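Local structure of peptidoglycan recognition protein-LC isoform LCx (Drosophila melanogaster, 2F2L) at residues B[140-145]-B[161-166]; B[138-141]-B[147-150]. The protein probably recognises peptidoglycan fragments as an extracellular receptor domain, and here holds a monomeric muropeptide of the meso-diaminopimelate type within an amidase-like fold. All blocks are in the same frame, centred on the assembly; numbering follows the deposited sequence.

Contact 1: residues B[140-145]-B[161-166]. With MLD (glcnac(beta1-4)-murnac(1,6-anhydro)-L-ala-gamma-D-glu-meso-a2pm-D-ala), chain G.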
ATOM      1  N   HIS B 140     -13.984  -3.218  10.182  1.00 19.58           N
ATOM      2  CA  HIS B 140     -13.101  -4.337   9.780  1.00 19.26           C
ATOM      3  C   HIS B 140     -12.303  -4.880  10.977  1.00 19.47           C
ATOM      4  O   HIS B 140     -12.186  -6.095  11.155  1.00 19.05           O
ATOM      5  CB  HIS B 140     -12.181  -3.809   8.671  1.00 19.03           C
ATOM      6  CG  HIS B 140     -11.347  -4.834   7.968  1.00 18.64           C
ATOM      7  ND1 HIS B 140     -10.440  -4.482   6.991  1.00 18.51           N
ATOM      8  CD2 HIS B 140     -11.265  -6.180   8.091  1.00 17.65           C
ATOM      9  CE1 HIS B 140      -9.838  -5.568   6.541  1.00 20.79           C
ATOM     10  NE2 HIS B 140     -10.329  -6.613   7.182  1.00 16.92           N
ATOM     11  N   ARG B 141     -11.760  -3.983  11.799  1.00 19.31           N
ATOM     12  CA  ARG B 141     -10.967  -4.389  12.964  1.00 19.58           C
ATOM     13  C   ARG B 141     -11.662  -5.266  14.003  1.00 19.86           C
ATOM     14  O   ARG B 141     -10.980  -5.914  14.795  1.00 19.61           O
ATOM     15  CB  ARG B 141     -10.371  -3.181  13.678  1.00 19.69           C
ATOM     16  CG  ARG B 141     -11.336  -2.082  14.047  1.00 20.64           C
ATOM     17  CD  ARG B 141     -10.619  -0.753  13.850  1.00 23.74           C
ATOM     18  NE  ARG B 141     -10.343  -0.140  15.099  1.00 22.51           N
ATOM     19  CZ  ARG B 141      -9.454   0.826  15.309  1.00 23.40           C
ATOM     20  NH1 ARG B 141      -8.650   1.320  14.353  1.00 21.68           N
ATOM     21  NH2 ARG B 141      -9.365   1.295  16.535  1.00 21.04           N
ATOM     22  N   GLN B 142     -12.995  -5.270  14.024  1.00 19.90           N
ATOM     23  CA  GLN B 142     -13.736  -6.120  14.962  1.00 19.86           C
ATOM     24  C   GLN B 142     -13.727  -7.590  14.519  1.00 20.04           C
ATOM     25  O   GLN B 142     -13.970  -8.473  15.329  1.00 20.29           O
ATOM     26  CB  GLN B 142     -15.185  -5.620  15.109  1.00 19.92           C
ATOM     27  CG  GLN B 142     -15.329  -4.170  15.567  1.00 19.37           C
ATOM     28  CD  GLN B 142     -16.760  -3.677  15.547  1.00 19.41           C
ATOM     29  OE1 GLN B 142     -17.145  -2.892  14.676  1.00 19.05           O
ATOM     30  NE2 GLN B 142     -17.568  -4.140  16.512  1.00 18.15           N
ATOM     31  N   LEU B 143     -13.450  -7.844  13.243  1.00 19.95           N
ATOM     32  CA  LEU B 143     -13.529  -9.178  12.658  1.00 20.68           C
ATOM     33  C   LEU B 143     -12.183  -9.734  12.153  1.00 21.34           C
ATOM     34  O   LEU B 143     -12.083 -10.907  11.771  1.00 21.82           O
ATOM     35  CB  LEU B 143     -14.537  -9.138  11.499  1.00 21.14           C
ATOM     36  CG  LEU B 143     -15.938  -8.586  11.860  1.00 22.18           C
ATOM     37  CD1 LEU B 143     -16.820  -8.494  10.642  1.00 23.60           C
ATOM     38  CD2 LEU B 143     -16.618  -9.441  12.932  1.00 23.10           C
ATOM     39  N   SER B 144     -11.154  -8.895  12.164  1.00 21.16           N
ATOM     40  CA  SER B 144      -9.875  -9.212  11.587  1.00 21.54           C
ATOM     41  C   SER B 144      -8.812  -8.381  12.326  1.00 21.44           C
ATOM     42  O   SER B 144      -9.117  -7.320  12.884  1.00 21.26           O
ATOM     43  CB  SER B 144      -9.926  -8.898  10.085  1.00 22.18           C
ATOM     44  OG  SER B 144      -8.643  -8.842   9.506  1.00 24.75           O
ATOM     45  N   ALA B 145      -7.576  -8.876  12.355  1.00 20.93           N
ATOM     46  CA  ALA B 145      -6.499  -8.198  13.076  1.00 20.73           C
ATOM     47  C   ALA B 145      -5.948  -7.068  12.207  1.00 20.71           C
ATOM     48  O   ALA B 145      -5.080  -7.278  11.364  1.00 20.74           O
ATOM     49  CB  ALA B 145      -5.390  -9.201  13.468  1.00 20.75           C
ATOM     50  N   PRO B 161     -26.399   3.986  14.343  1.00 19.96           N
ATOM     51  CA  PRO B 161     -27.391   3.165  15.034  1.00 20.14           C
ATOM     52  C   PRO B 161     -27.273   1.655  14.759  1.00 20.30           C
ATOM     53  O   PRO B 161     -27.580   0.852  15.647  1.00 21.12           O
ATOM     54  CB  PRO B 161     -28.728   3.719  14.512  1.00 20.35           C
ATOM     55  CG  PRO B 161     -28.392   5.105  14.030  1.00 20.28           C
ATOM     56  CD  PRO B 161     -27.050   4.939  13.423  1.00 19.94           C
ATOM     57  N   HIS B 162     -26.817   1.273  13.571  1.00 19.71           N
ATOM     58  CA  HIS B 162     -26.678  -0.148  13.251  1.00 19.60           C
ATOM     59  C   HIS B 162     -25.392  -0.802  13.778  1.00 19.38           C
ATOM     60  O   HIS B 162     -25.226  -2.021  13.657  1.00 18.55           O
ATOM     61  CB  HIS B 162     -26.800  -0.352  11.750  1.00 19.54           C
ATOM     62  CG  HIS B 162     -28.180  -0.093  11.227  1.00 18.65           C
ATOM     63  ND1 HIS B 162     -29.112  -1.096  11.064  1.00 19.47           N
ATOM     64  CD2 HIS B 162     -28.791   1.055  10.843  1.00 18.43           C
ATOM     65  CE1 HIS B 162     -30.238  -0.578  10.601  1.00 19.00           C
ATOM     66  NE2 HIS B 162     -30.066   0.724  10.449  1.00 19.95           N
ATOM     67  N   TRP B 163     -24.483  -0.006  14.349  1.00 19.40           N
ATOM     68  CA  TRP B 163     -23.222  -0.544  14.840  1.00 19.59           C
ATOM     69  C   TRP B 163     -23.495  -1.613  15.896  1.00 19.50           C
ATOM     70  O   TRP B 163     -24.415  -1.475  16.703  1.00 19.08           O
ATOM     71  CB  TRP B 163     -22.290   0.550  15.390  1.00 20.14           C
ATOM     72  CG  TRP B 163     -20.989  -0.033  15.935  1.00 19.87           C
ATOM     73  CD1 TRP B 163     -19.920  -0.499  15.207  1.00 20.44           C
ATOM     74  CD2 TRP B 163     -20.649  -0.245  17.314  1.00 19.74           C
ATOM     75  NE1 TRP B 163     -18.947  -0.975  16.049  1.00 19.11           N
ATOM     76  CE2 TRP B 163     -19.366  -0.830  17.343  1.00 19.36           C
ATOM     77  CE3 TRP B 163     -21.306  -0.001  18.525  1.00 20.75           C
ATOM     78  CZ2 TRP B 163     -18.730  -1.169  18.535  1.00 20.75           C
ATOM     79  CZ3 TRP B 163     -20.668  -0.333  19.711  1.00 20.03           C
ATOM     80  CH2 TRP B 163     -19.395  -0.914  19.705  1.00 20.06           C
ATOM     81  N   SER B 164     -22.717  -2.693  15.855  1.00 19.60           N
ATOM     82  CA  SER B 164     -22.806  -3.766  16.836  1.00 19.41           C
ATOM     83  C   SER B 164     -21.418  -4.190  17.299  1.00 19.71           C
ATOM     84  O   SER B 164     -20.448  -4.125  16.523  1.00 19.46           O
ATOM     85  CB  SER B 164     -23.553  -4.958  16.229  1.00 19.58           C
ATOM     86  OG  SER B 164     -23.538  -6.071  17.104  1.00 19.02           O
ATOM     87  N   HIS B 165     -21.314  -4.591  18.573  1.00 19.27           N
ATOM     88  CA  HIS B 165     -20.099  -5.236  19.080  1.00 19.51           C
ATOM     89  C   HIS B 165     -20.290  -6.728  19.311  1.00 19.79           C
ATOM     90  O   HIS B 165     -19.444  -7.367  19.929  1.00 20.23           O
ATOM     91  CB  HIS B 165     -19.528  -4.546  20.338  1.00 19.45           C
ATOM     92  CG  HIS B 165     -20.405  -4.613  21.555  1.00 18.40           C
ATOM     93  ND1 HIS B 165     -20.655  -5.783  22.238  1.00 20.37           N
ATOM     94  CD2 HIS B 165     -21.028  -3.634  22.250  1.00 19.06           C
ATOM     95  CE1 HIS B 165     -21.426  -5.528  23.281  1.00 20.00           C
ATOM     96  NE2 HIS B 165     -21.667  -4.230  23.311  1.00 20.10           N
ATOM     97  N   GLU B 166     -21.384  -7.280  18.796  1.00 20.30           N
ATOM     98  CA  GLU B 166     -21.647  -8.714  18.869  1.00 20.85           C
ATOM     99  C   GLU B 166     -21.454  -9.326  17.492  1.00 21.18           C
ATOM    100  O   GLU B 166     -20.510 -10.083  17.241  1.00 21.35           O
ATOM    101  CB  GLU B 166     -23.072  -8.972  19.354  1.00 20.94           C
ATOM    102  CG  GLU B 166     -23.304  -8.597  20.805  1.00 21.65           C
ATOM    103  CD  GLU B 166     -24.709  -8.934  21.264  1.00 22.37           C
ATOM    104  OE1 GLU B 166     -25.069 -10.139  21.300  1.00 23.18           O
ATOM    105  OE2 GLU B 166     -25.456  -7.985  21.590  1.00 25.40           O
TER
HETATM  106  CAA MLD G 201      -3.759   1.208   7.940  1.00 19.56           C
HETATM  107  CAB MLD G 201      -4.314  -0.206   7.865  1.00 20.38           C
HETATM  108  OAC MLD G 201      -5.521  -0.402   7.811  1.00 22.12           O
HETATM  109  N2  MLD G 201      -3.393  -1.166   7.857  1.00 21.76           N
HETATM  110  C2  MLD G 201      -3.695  -2.592   7.827  1.00 22.03           C
HETATM  111  C3  MLD G 201      -2.922  -3.235   8.981  1.00 23.77           C
HETATM  112  O3  MLD G 201      -3.292  -2.691  10.263  1.00 20.54           O
HETATM  113  C4  MLD G 201      -3.043  -4.755   8.939  1.00 23.19           C
HETATM  114  O4  MLD G 201      -2.151  -5.270   9.911  1.00 22.26           O
HETATM  115  C5  MLD G 201      -2.623  -5.263   7.555  1.00 23.80           C
HETATM  116  C6  MLD G 201      -2.807  -6.771   7.309  1.00 27.17           C
HETATM  117  O6  MLD G 201      -2.146  -7.110   6.055  1.00 28.96           O
HETATM  118  O5  MLD G 201      -3.472  -4.639   6.595  1.00 23.40           O
HETATM  119  C1  MLD G 201      -3.259  -3.211   6.512  1.00 22.41           C
HETATM  120  O1  MLD G 201      -4.072  -2.701   5.487  1.00 21.58           O
HETATM  121  CA4 MLD G 201      -3.581  -3.068   4.176  1.00 21.93           C
HETATM  122  CA5 MLD G 201      -2.336  -2.325   3.688  1.00 21.40           C
HETATM  123  OA5 MLD G 201      -2.541  -1.557   2.454  1.00 20.91           O
HETATM  124  CA6 MLD G 201      -1.508  -3.459   3.190  1.00 20.64           C
HETATM  125  OA6 MLD G 201      -2.020  -3.717   1.898  1.00 22.05           O
HETATM  126  CA1 MLD G 201      -2.904  -2.611   1.547  1.00 21.97           C
HETATM  127  CA2 MLD G 201      -4.351  -3.057   1.810  1.00 21.71           C
HETATM  128  NAD MLD G 201      -5.269  -2.320   0.916  1.00 21.67           N
HETATM  129  CAE MLD G 201      -6.112  -2.924   0.099  1.00 20.58           C
HETATM  130  CAF MLD G 201      -6.952  -1.984  -0.742  1.00 21.03           C
HETATM  131  OAG MLD G 201      -6.244  -4.146   0.016  1.00 20.55           O
HETATM  132  CA3 MLD G 201      -4.759  -2.783   3.257  1.00 22.40           C
HETATM  133  OAH MLD G 201      -5.884  -3.629   3.681  1.00 21.71           O
HETATM  134  CAI MLD G 201      -7.172  -2.969   3.650  1.00 23.43           C
HETATM  135  CAJ MLD G 201      -7.512  -2.295   4.960  1.00 21.15           C
HETATM  136  CAL MLD G 201      -8.266  -4.013   3.343  1.00 24.94           C
HETATM  137  OAM MLD G 201      -9.429  -3.627   3.350  1.00 25.21           O
HETATM  138  N   MLD G 201      -7.907  -5.268   3.070  1.00 24.72           N
HETATM  139  CA  MLD G 201      -8.855  -6.336   2.727  1.00 25.62           C
HETATM  140  CB  MLD G 201      -9.013  -6.281   1.204  1.00 25.65           C
HETATM  141  C   MLD G 201      -8.194  -7.671   3.115  1.00 26.20           C
HETATM  142  O   MLD G 201      -7.057  -7.937   2.717  1.00 25.67           O
HETATM  143  NAN MLD G 201      -8.931  -8.446   3.906  1.00 25.98           N
HETATM  144  CAO MLD G 201      -8.528  -9.766   4.416  1.00 28.43           C
HETATM  145  CAP MLD G 201      -8.785  -9.881   5.954  1.00 33.79           C
HETATM  146  OBA MLD G 201      -8.859 -11.029   6.399  1.00 37.40           O
HETATM  147  OAQ MLD G 201      -8.940  -8.850   6.652  1.00 34.94           O
HETATM  148  CBB MLD G 201      -9.426 -10.830   3.794  1.00 30.09           C
HETATM  149  CBC MLD G 201      -9.226 -11.049   2.304  1.00 30.52           C
HETATM  150  CBD MLD G 201     -10.134 -12.205   1.848  1.00 32.99           C
HETATM  151  OBE MLD G 201     -11.165 -12.494   2.457  1.00 34.10           O
HETATM  152  NBF MLD G 201      -9.723 -12.851   0.777  1.00 33.45           N
HETATM  153  CBG MLD G 201     -10.475 -13.978   0.211  1.00 35.16           C
HETATM  154  CBH MLD G 201     -10.419 -15.180   1.175  1.00 36.00           C
HETATM  155  OBI MLD G 201      -9.365 -15.510   1.718  1.00 37.04           O
HETATM  156  NBJ MLD G 201     -11.586 -15.784   1.392  1.00 38.39           N
HETATM  157  CBK MLD G 201     -11.752 -16.969   2.263  1.00 40.77           C
HETATM  158  CBL MLD G 201     -12.401 -18.083   1.434  1.00 41.14           C
HETATM  159  CBM MLD G 201     -12.640 -16.718   3.501  1.00 44.62           C
HETATM  160  OBO MLD G 201     -13.496 -15.797   3.446  1.00 46.59           O
HETATM  161  OBN MLD G 201     -12.447 -17.482   4.479  1.00 47.82           O
HETATM  162  CBP MLD G 201      -9.886 -14.313  -1.170  1.00 33.26           C
HETATM  163  CBQ MLD G 201     -10.830 -15.201  -2.000  1.00 33.91           C
HETATM  164  CBR MLD G 201     -10.297 -15.394  -3.422  1.00 34.32           C
HETATM  165  CBS MLD G 201     -11.388 -15.770  -4.427  1.00 34.31           C
HETATM  166  CBT MLD G 201     -12.263 -14.543  -4.713  1.00 33.95           C
HETATM  167  OBV MLD G 201     -11.759 -13.651  -5.416  1.00 34.69           O
HETATM  168  OBU MLD G 201     -13.414 -14.525  -4.232  1.00 32.21           O
HETATM  169  NBW MLD G 201     -12.210 -16.858  -3.883  1.00 33.90           N
HETATM  170  O   HOH W   1     -16.600  -5.886  18.902  1.00 40.38           O

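Contact 2: residues B[138-141]-B[147-150]. With MLD (glcnac(beta1-4)-murnac(1,6-anhydro)-L-ala-gamma-D-glu-meso-a2pm-D-ala), chain G.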
ATOM      1  N   TYR B 138     -20.246  -3.341  11.326  1.00 18.61           N
ATOM      2  CA  TYR B 138     -18.974  -3.512  12.021  1.00 19.21           C
ATOM      3  C   TYR B 138     -17.833  -2.777  11.320  1.00 19.50           C
ATOM      4  O   TYR B 138     -17.847  -2.595  10.108  1.00 19.13           O
ATOM      5  CB  TYR B 138     -18.582  -4.992  12.100  1.00 19.05           C
ATOM      6  CG  TYR B 138     -19.639  -5.894  12.688  1.00 19.81           C
ATOM      7  CD1 TYR B 138     -19.727  -6.099  14.066  1.00 19.14           C
ATOM      8  CD2 TYR B 138     -20.544  -6.554  11.863  1.00 18.67           C
ATOM      9  CE1 TYR B 138     -20.690  -6.924  14.593  1.00 18.69           C
ATOM     10  CE2 TYR B 138     -21.511  -7.377  12.385  1.00 18.54           C
ATOM     11  CZ  TYR B 138     -21.591  -7.556  13.744  1.00 19.36           C
ATOM     12  OH  TYR B 138     -22.568  -8.389  14.249  1.00 19.55           O
ATOM     13  N   GLY B 139     -16.842  -2.366  12.105  1.00 19.98           N
ATOM     14  CA  GLY B 139     -15.547  -1.974  11.560  1.00 19.85           C
ATOM     15  C   GLY B 139     -14.780  -3.254  11.246  1.00 19.78           C
ATOM     16  O   GLY B 139     -14.941  -4.256  11.925  1.00 19.89           O
ATOM     17  N   HIS B 140     -13.984  -3.218  10.182  1.00 19.58           N
ATOM     18  CA  HIS B 140     -13.101  -4.337   9.780  1.00 19.26           C
ATOM     19  C   HIS B 140     -12.303  -4.880  10.977  1.00 19.47           C
ATOM     20  O   HIS B 140     -12.186  -6.095  11.155  1.00 19.05           O
ATOM     21  CB  HIS B 140     -12.181  -3.809   8.671  1.00 19.03           C
ATOM     22  CG  HIS B 140     -11.347  -4.834   7.968  1.00 18.64           C
ATOM     23  ND1 HIS B 140     -10.440  -4.482   6.991  1.00 18.51           N
ATOM     24  CD2 HIS B 140     -11.265  -6.180   8.091  1.00 17.65           C
ATOM     25  CE1 HIS B 140      -9.838  -5.568   6.541  1.00 20.79           C
ATOM     26  NE2 HIS B 140     -10.329  -6.613   7.182  1.00 16.92           N
ATOM     27  N   ARG B 141     -11.760  -3.983  11.799  1.00 19.31           N
ATOM     28  CA  ARG B 141     -10.967  -4.389  12.964  1.00 19.58           C
ATOM     29  C   ARG B 141     -11.662  -5.266  14.003  1.00 19.86           C
ATOM     30  O   ARG B 141     -10.980  -5.914  14.795  1.00 19.61           O
ATOM     31  CB  ARG B 141     -10.371  -3.181  13.678  1.00 19.69           C
ATOM     32  CG  ARG B 141     -11.336  -2.082  14.047  1.00 20.64           C
ATOM     33  CD  ARG B 141     -10.619  -0.753  13.850  1.00 23.74           C
ATOM     34  NE  ARG B 141     -10.343  -0.140  15.099  1.00 22.51           N
ATOM     35  CZ  ARG B 141      -9.454   0.826  15.309  1.00 23.40           C
ATOM     36  NH1 ARG B 141      -8.650   1.320  14.353  1.00 21.68           N
ATOM     37  NH2 ARG B 141      -9.365   1.295  16.535  1.00 21.04           N
ATOM     38  N   GLU B 147      -5.824  -2.386  11.551  1.00 20.35           N
ATOM     39  CA  GLU B 147      -6.177  -0.998  11.854  1.00 20.73           C
ATOM     40  C   GLU B 147      -7.476  -0.542  11.160  1.00 20.20           C
ATOM     41  O   GLU B 147      -8.181   0.361  11.636  1.00 18.96           O
ATOM     42  CB  GLU B 147      -5.033  -0.098  11.423  1.00 22.16           C
ATOM     43  CG  GLU B 147      -5.014   1.193  12.140  1.00 26.61           C
ATOM     44  CD  GLU B 147      -4.691   1.016  13.604  1.00 31.47           C
ATOM     45  OE1 GLU B 147      -5.318   1.705  14.437  1.00 35.03           O
ATOM     46  OE2 GLU B 147      -3.805   0.187  13.911  1.00 35.01           O
ATOM     47  N   SER B 148      -7.770  -1.166  10.021  1.00 19.22           N
ATOM     48  CA  SER B 148      -8.932  -0.841   9.189  1.00 19.29           C
ATOM     49  C   SER B 148     -10.216  -0.807  10.017  1.00 18.95           C
ATOM     50  O   SER B 148     -10.423  -1.685  10.862  1.00 18.53           O
ATOM     51  CB  SER B 148      -9.061  -1.894   8.070  1.00 19.04           C
ATOM     52  OG  SER B 148     -10.048  -1.549   7.112  1.00 17.88           O
ATOM     53  N   PRO B 149     -11.098   0.193   9.778  1.00 18.70           N
ATOM     54  CA  PRO B 149     -11.111   1.277   8.785  1.00 18.85           C
ATOM     55  C   PRO B 149     -10.399   2.565   9.177  1.00 18.82           C
ATOM     56  O   PRO B 149     -10.689   3.606   8.598  1.00 19.81           O
ATOM     57  CB  PRO B 149     -12.596   1.599   8.666  1.00 18.53           C
ATOM     58  CG  PRO B 149     -13.096   1.401  10.078  1.00 19.71           C
ATOM     59  CD  PRO B 149     -12.313   0.222  10.622  1.00 18.59           C
ATOM     60  N   GLY B 150      -9.491   2.504  10.139  1.00 18.75           N
ATOM     61  CA  GLY B 150      -8.799   3.694  10.621  1.00 18.72           C
ATOM     62  C   GLY B 150      -9.506   4.229  11.855  1.00 18.58           C
ATOM     63  O   GLY B 150     -10.719   4.339  11.873  1.00 18.26           O
TER
HETATM   64  CAA MLD G 201      -3.759   1.208   7.940  1.00 19.56           C
HETATM   65  CAB MLD G 201      -4.314  -0.206   7.865  1.00 20.38           C
HETATM   66  OAC MLD G 201      -5.521  -0.402   7.811  1.00 22.12           O
HETATM   67  N2  MLD G 201      -3.393  -1.166   7.857  1.00 21.76           N
HETATM   68  C2  MLD G 201      -3.695  -2.592   7.827  1.00 22.03           C
HETATM   69  C3  MLD G 201      -2.922  -3.235   8.981  1.00 23.77           C
HETATM   70  O3  MLD G 201      -3.292  -2.691  10.263  1.00 20.54           O
HETATM   71  C4  MLD G 201      -3.043  -4.755   8.939  1.00 23.19           C
HETATM   72  O4  MLD G 201      -2.151  -5.270   9.911  1.00 22.26           O
HETATM   73  C5  MLD G 201      -2.623  -5.263   7.555  1.00 23.80           C
HETATM   74  C6  MLD G 201      -2.807  -6.771   7.309  1.00 27.17           C
HETATM   75  O6  MLD G 201      -2.146  -7.110   6.055  1.00 28.96           O
HETATM   76  O5  MLD G 201      -3.472  -4.639   6.595  1.00 23.40           O
HETATM   77  C1  MLD G 201      -3.259  -3.211   6.512  1.00 22.41           C
HETATM   78  O1  MLD G 201      -4.072  -2.701   5.487  1.00 21.58           O
HETATM   79  CA4 MLD G 201      -3.581  -3.068   4.176  1.00 21.93           C
HETATM   80  CA5 MLD G 201      -2.336  -2.325   3.688  1.00 21.40           C
HETATM   81  OA5 MLD G 201      -2.541  -1.557   2.454  1.00 20.91           O
HETATM   82  CA6 MLD G 201      -1.508  -3.459   3.190  1.00 20.64           C
HETATM   83  OA6 MLD G 201      -2.020  -3.717   1.898  1.00 22.05           O
HETATM   84  CA1 MLD G 201      -2.904  -2.611   1.547  1.00 21.97           C
HETATM   85  CA2 MLD G 201      -4.351  -3.057   1.810  1.00 21.71           C
HETATM   86  NAD MLD G 201      -5.269  -2.320   0.916  1.00 21.67           N
HETATM   87  CAE MLD G 201      -6.112  -2.924   0.099  1.00 20.58           C
HETATM   88  CAF MLD G 201      -6.952  -1.984  -0.742  1.00 21.03           C
HETATM   89  OAG MLD G 201      -6.244  -4.146   0.016  1.00 20.55           O
HETATM   90  CA3 MLD G 201      -4.759  -2.783   3.257  1.00 22.40           C
HETATM   91  OAH MLD G 201      -5.884  -3.629   3.681  1.00 21.71           O
HETATM   92  CAI MLD G 201      -7.172  -2.969   3.650  1.00 23.43           C
HETATM   93  CAJ MLD G 201      -7.512  -2.295   4.960  1.00 21.15           C
HETATM   94  CAL MLD G 201      -8.266  -4.013   3.343  1.00 24.94           C
HETATM   95  OAM MLD G 201      -9.429  -3.627   3.350  1.00 25.21           O
HETATM   96  N   MLD G 201      -7.907  -5.268   3.070  1.00 24.72           N
HETATM   97  CA  MLD G 201      -8.855  -6.336   2.727  1.00 25.62           C
HETATM   98  CB  MLD G 201      -9.013  -6.281   1.204  1.00 25.65           C
HETATM   99  C   MLD G 201      -8.194  -7.671   3.115  1.00 26.20           C
HETATM  100  O   MLD G 201      -7.057  -7.937   2.717  1.00 25.67           O
HETATM  101  NAN MLD G 201      -8.931  -8.446   3.906  1.00 25.98           N
HETATM  102  CAO MLD G 201      -8.528  -9.766   4.416  1.00 28.43           C
HETATM  103  CAP MLD G 201      -8.785  -9.881   5.954  1.00 33.79           C
HETATM  104  OBA MLD G 201      -8.859 -11.029   6.399  1.00 37.40           O
HETATM  105  OAQ MLD G 201      -8.940  -8.850   6.652  1.00 34.94           O
HETATM  106  CBB MLD G 201      -9.426 -10.830   3.794  1.00 30.09           C
HETATM  107  CBC MLD G 201      -9.226 -11.049   2.304  1.00 30.52           C
HETATM  108  CBD MLD G 201     -10.134 -12.205   1.848  1.00 32.99           C
HETATM  109  OBE MLD G 201     -11.165 -12.494   2.457  1.00 34.10           O
HETATM  110  NBF MLD G 201      -9.723 -12.851   0.777  1.00 33.45           N
HETATM  111  CBG MLD G 201     -10.475 -13.978   0.211  1.00 35.16           C
HETATM  112  CBH MLD G 201     -10.419 -15.180   1.175  1.00 36.00           C
HETATM  113  OBI MLD G 201      -9.365 -15.510   1.718  1.00 37.04           O
HETATM  114  NBJ MLD G 201     -11.586 -15.784   1.392  1.00 38.39           N
HETATM  115  CBK MLD G 201     -11.752 -16.969   2.263  1.00 40.77           C
HETATM  116  CBL MLD G 201     -12.401 -18.083   1.434  1.00 41.14           C
HETATM  117  CBM MLD G 201     -12.640 -16.718   3.501  1.00 44.62           C
HETATM  118  OBO MLD G 201     -13.496 -15.797   3.446  1.00 46.59           O
HETATM  119  OBN MLD G 201     -12.447 -17.482   4.479  1.00 47.82           O
HETATM  120  CBP MLD G 201      -9.886 -14.313  -1.170  1.00 33.26           C
HETATM  121  CBQ MLD G 201     -10.830 -15.201  -2.000  1.00 33.91           C
HETATM  122  CBR MLD G 201     -10.297 -15.394  -3.422  1.00 34.32           C
HETATM  123  CBS MLD G 201     -11.388 -15.770  -4.427  1.00 34.31           C
HETATM  124  CBT MLD G 201     -12.263 -14.543  -4.713  1.00 33.95           C
HETATM  125  OBV MLD G 201     -11.759 -13.651  -5.416  1.00 34.69           O
HETATM  126  OBU MLD G 201     -13.414 -14.525  -4.232  1.00 32.21           O
HETATM  127  NBW MLD G 201     -12.210 -16.858  -3.883  1.00 33.90           N

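Contact 1: residues B[140-145]-B[161-166]
Q142 sets off with CG beside its backbone N and anti to its carbonyl carbon (chi1 -57°), then runs on extended, which carries its amide across to W163 and S164. W163 meets it halfway: with CG anti to the backbone N (chi1 178°), the indole swings its N-H edge to the glutamine oxygen. W163 NE1 donates to Q142 OE1 at 3.0 Å, coming from above the carbonyl plane and not along a lone pair, while amide and indole planes stand 34° apart. OE1 also accepts from the backbone N of G139. On the nitrogen side the geometry is cleaner, since Q142 NE2 gives a fairly straight bond of 2.9 Å to S164 O, in the carbonyl plane and on a lone pair. NE2 also donates to a water 3.1 Å away, which makes only a weak bond to H165 O. Glutamine suits this place because one flat group can both give and accept, and its length lets it span two pieces of backbone. Here the turn after the edge strand 135-139 of the amidase-type mixed sheet is clasped to the C-terminal tail beyond helix 151-157, on the surface of the domain. The turn is fastened by L143 N donating to H140 O at 3.0 Å; in the tail, S164 OG accepts from E166 N at 3.0 Å, an ST turn. At the other end of 140-145 lies the ligand pocket. There one carboxylate oxygen of the D-glutamate, MLD OAQ, is gripped by H140 NE2 at 2.7 Å, close to the imidazole plane, and by S144 OG at 2.9 Å. Two donors on a single oxygen help to hold that carboxylate, and the small serine can sit close beside the ligand's peptide stem.

Contact 2: residues B[138-141]-B[147-150]
R141 reaches the loop 147-150 by a folded path: CG lies between the backbone N and the carbonyl carbon (chi1 52°), and bends at chi2 and chi3 fold the chain over S148 O, the oxygen to which R141 N makes a weak hydrogen bond. Its CD packs on CD of P149 at 3.8 Å, and NH1 donates to E147 O at 2.9 Å, almost in the guanidinium plane. G150 N reaches that same oxygen from the opposite face, so two donors pin the turn. E147, bent at chi2, brings OE1 to NH1 of R141 in a long salt bridge of 3.4 Å, with carboxylate and guanidinium nearly perpendicular; NH2 of R141 is paired with E151. The proline follows a cis peptide bond, and G150 has backbone angles that call for glycine just before helix 151-157. With chi1 at -172°, S148 OG lies in the ring plane of H140 and shares a hydrogen bond of 3.0 Å with its ND1; OG is also hydrogen-bonded to the backbone N of H32. E147 N holds the sugar hydroxyl MLD O3 at 2.9 Å. H32, H140 and S148 probably correspond to the zinc-site positions of amidase relatives, with serine in the place of a cysteine.

Overall arrangement
Followed from the N terminus, the chain runs along edge strand 135-139, which lies beside strand 25-32, and enters the turn where both contacts begin, sharing H140 and R141. Contact 2 comes first, closing a short loop of five residues between 138-141 and 147-150, just ahead of helix 151-157. Contact 1 starts slightly later, from Q142, and closes only after the helix, at 161-166, so the two closures cross along the sequence. Their centres lie 8 Å apart, and Y138 packs against S164 and E166 between them. Together they tie the end of the edge strand and the turn after it to the chain before and after helix 151-157; the muropeptide is touched from the 140-145 side of contact 1 and from both segments of contact 2.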